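Periplasmic solute binding protein (Pectobacterium atrosepticum, PDB 4RY1) probably binds a sugar in the periplasm and hands it to an ABC-type transporter for uptake into the cell. Local coordinates at residues A[44-49]-A[69-74]. Sequence-based numbering, arbitrary orientation.
Sequences GYLSRL and LPQFSR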
loop_
_atom_site.group_PDB
_atom_site.type_symbol
_atom_site.label_atom_id
_atom_site.label_comp_id
_atom_site.label_asym_id
_atom_site.label_seq_id
_atom_site.Cartn_x
_atom_site.Cartn_y
_atom_site.Cartn_z
ATOM N N GLY A 44 12.324 10.248 -0.945
ATOM C CA GLY A 44 12.844 11.297 -0.065
ATOM C C GLY A 44 11.862 11.951 0.899
ATOM O O GLY A 44 12.276 12.706 1.770
ATOM N N TYR A 45 10.566 11.703 0.746
ATOM C CA TYR A 45 9.591 12.334 1.645
ATOM C C TYR A 45 9.793 11.929 3.121
ATOM O O TYR A 45 9.850 12.775 4.006
ATOM C CB TYR A 45 8.160 12.018 1.191
ATOM C CG TYR A 45 7.069 12.680 1.999
ATOM C CD1 TYR A 45 6.671 12.162 3.221
ATOM C CD2 TYR A 45 6.405 13.798 1.528
ATOM C CE1 TYR A 45 5.652 12.744 3.966
ATOM C CE2 TYR A 45 5.388 14.388 2.275
ATOM C CZ TYR A 45 4.995 13.848 3.470
ATOM O OH TYR A 45 3.960 14.413 4.178
ATOM N N LEU A 46 9.903 10.638 3.368
ATOM C CA LEU A 46 10.082 10.157 4.734
ATOM C C LEU A 46 11.387 10.690 5.343
ATOM O O LEU A 46 11.395 11.166 6.483
ATOM C CB LEU A 46 10.077 8.632 4.800
ATOM C CG LEU A 46 10.384 8.047 6.186
ATOM C CD1 LEU A 46 9.413 8.519 7.248
ATOM C CD2 LEU A 46 10.371 6.536 6.105
ATOM N N SER A 47 12.480 10.626 4.589
ATOM C CA SER A 47 13.762 11.073 5.135
ATOM C C SER A 47 13.702 12.594 5.451
ATOM O O SER A 47 14.143 13.036 6.524
ATOM C CB SER A 47 14.912 10.655 4.203
ATOM O OG SER A 47 14.913 11.427 3.041
ATOM N N ARG A 48 13.042 13.379 4.592
ATOM C CA ARG A 48 12.872 14.816 4.853
ATOM C C ARG A 48 12.010 15.069 6.093
ATOM O O ARG A 48 12.307 15.937 6.918
ATOM C CB ARG A 48 12.271 15.551 3.635
ATOM N N LEU A 49 10.896 14.346 6.176
ATOM C CA LEU A 49 9.973 14.509 7.287
ATOM C C LEU A 49 10.635 14.145 8.604
ATOM O O LEU A 49 10.468 14.832 9.602
ATOM C CB LEU A 49 8.718 13.665 7.060
ATOM C CG LEU A 49 7.704 13.759 8.204
ATOM C CD1 LEU A 49 7.213 15.187 8.379
ATOM C CD2 LEU A 49 6.541 12.788 7.987
ATOM N N LEU A 69 4.012 4.843 11.841
ATOM C CA LEU A 69 3.618 5.109 13.219
ATOM C C LEU A 69 4.555 4.471 14.261
ATOM O O LEU A 69 4.789 5.072 15.311
ATOM C CB LEU A 69 2.155 4.762 13.486
ATOM C CG LEU A 69 1.136 5.674 12.811
ATOM C CD1 LEU A 69 -0.270 5.224 13.176
ATOM C CD2 LEU A 69 1.330 7.131 13.201
ATOM N N PRO A 70 5.114 3.265 13.991
ATOM C CA PRO A 70 6.111 2.791 14.992
ATOM C C PRO A 70 7.295 3.745 15.198
ATOM O O PRO A 70 7.644 4.071 16.333
ATOM C CB PRO A 70 6.524 1.424 14.448
ATOM C CG PRO A 70 5.279 0.976 13.742
ATOM C CD PRO A 70 4.773 2.202 13.031
ATOM N N GLN A 71 7.849 4.245 14.111
ATOM C CA GLN A 71 8.979 5.180 14.174
ATOM C C GLN A 71 8.609 6.459 14.908
ATOM O O GLN A 71 9.328 6.921 15.793
ATOM C CB GLN A 71 9.482 5.527 12.768
ATOM C CG GLN A 71 10.513 6.648 12.777
ATOM C CD GLN A 71 11.120 6.974 11.415
ATOM O OE1 GLN A 71 10.873 6.285 10.396
ATOM N NE2 GLN A 71 11.932 8.044 11.390
ATOM N N PHE A 72 7.506 7.071 14.499
ATOM C CA PHE A 72 7.162 8.406 14.989
ATOM C C PHE A 72 6.358 8.449 16.284
ATOM O O PHE A 72 6.368 9.475 16.994
ATOM C CB PHE A 72 6.432 9.188 13.889
ATOM C CG PHE A 72 7.306 9.530 12.704
ATOM C CD1 PHE A 72 8.528 10.157 12.886
ATOM C CD2 PHE A 72 6.909 9.212 11.410
ATOM C CE1 PHE A 72 9.334 10.466 11.804
ATOM C CE2 PHE A 72 7.693 9.529 10.321
ATOM C CZ PHE A 72 8.923 10.155 10.525
ATOM N N SER A 73 5.605 7.382 16.552
ATOM C CA SER A 73 4.654 7.370 17.670
ATOM C C SER A 73 4.899 6.291 18.725
ATOM O O SER A 73 4.886 6.587 19.904
ATOM C CB SER A 73 3.218 7.257 17.143
ATOM O OG SER A 73 2.907 8.336 16.262
ATOM N N ARG A 74 5.077 5.041 18.322
ATOM C CA ARG A 74 5.358 3.998 19.319
ATOM C C ARG A 74 6.711 4.232 19.977
ATOM O O ARG A 74 6.860 4.122 21.190
ATOM C CB ARG A 74 5.349 2.617 18.690
ATOM C CG ARG A 74 4.035 2.225 18.064
ATOM C CD ARG A 74 4.023 0.744 17.775
ATOM N NE ARG A 74 2.876 0.362 16.962
ATOM C CZ ARG A 74 2.470 -0.887 16.768
ATOM N NH1 ARG A 74 3.107 -1.899 17.358
ATOM N NH2 ARG A 74 1.428 -1.137 15.981
#
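The phenyl ring of Phe72 reaches from helix 69-74 to two leucines one turn apart on helix 45-55. Leu46 CD1 lies 3.7 Å from Phe72 CE2, and about as near Phe72 CZ, the two side chains lying alongside one another with opposed headings. Leu49 CD2 comes 4.2 Å from Phe72 CE2, oblique to the ring. Both leucines hold CG anti to the backbone N (chi1 175° and 179°), which in Leu46 carries the branched end closer to the neighbouring helix than its CB direction would suggest. Branched leucines offer methyl groups, and a broad apolar ring can touch both at once.

Gln71, exposed, lies at the solvent side. Its extended chain sets the amide carbon CD 3.9 Å above one face of the Phe72 ring, displaced from the ring centre, while Gln71 OE1 comes within 4.1 Å of Leu46 CD1. An apolar stem with a polar end suits this border.

Further out, Ser50 and Ile53 extend the bed for Phe72, and Leu49 also packs on Met62 and Ile64 of strand 61-64. The short axes run nearly parallel, 16° and 12.8 Å apart, and meet through side chains alone. With apolar carbon contacts dominating, dispersion and the hydrophobic effect join two helices beside strand 61-64 of this solute-binding fold.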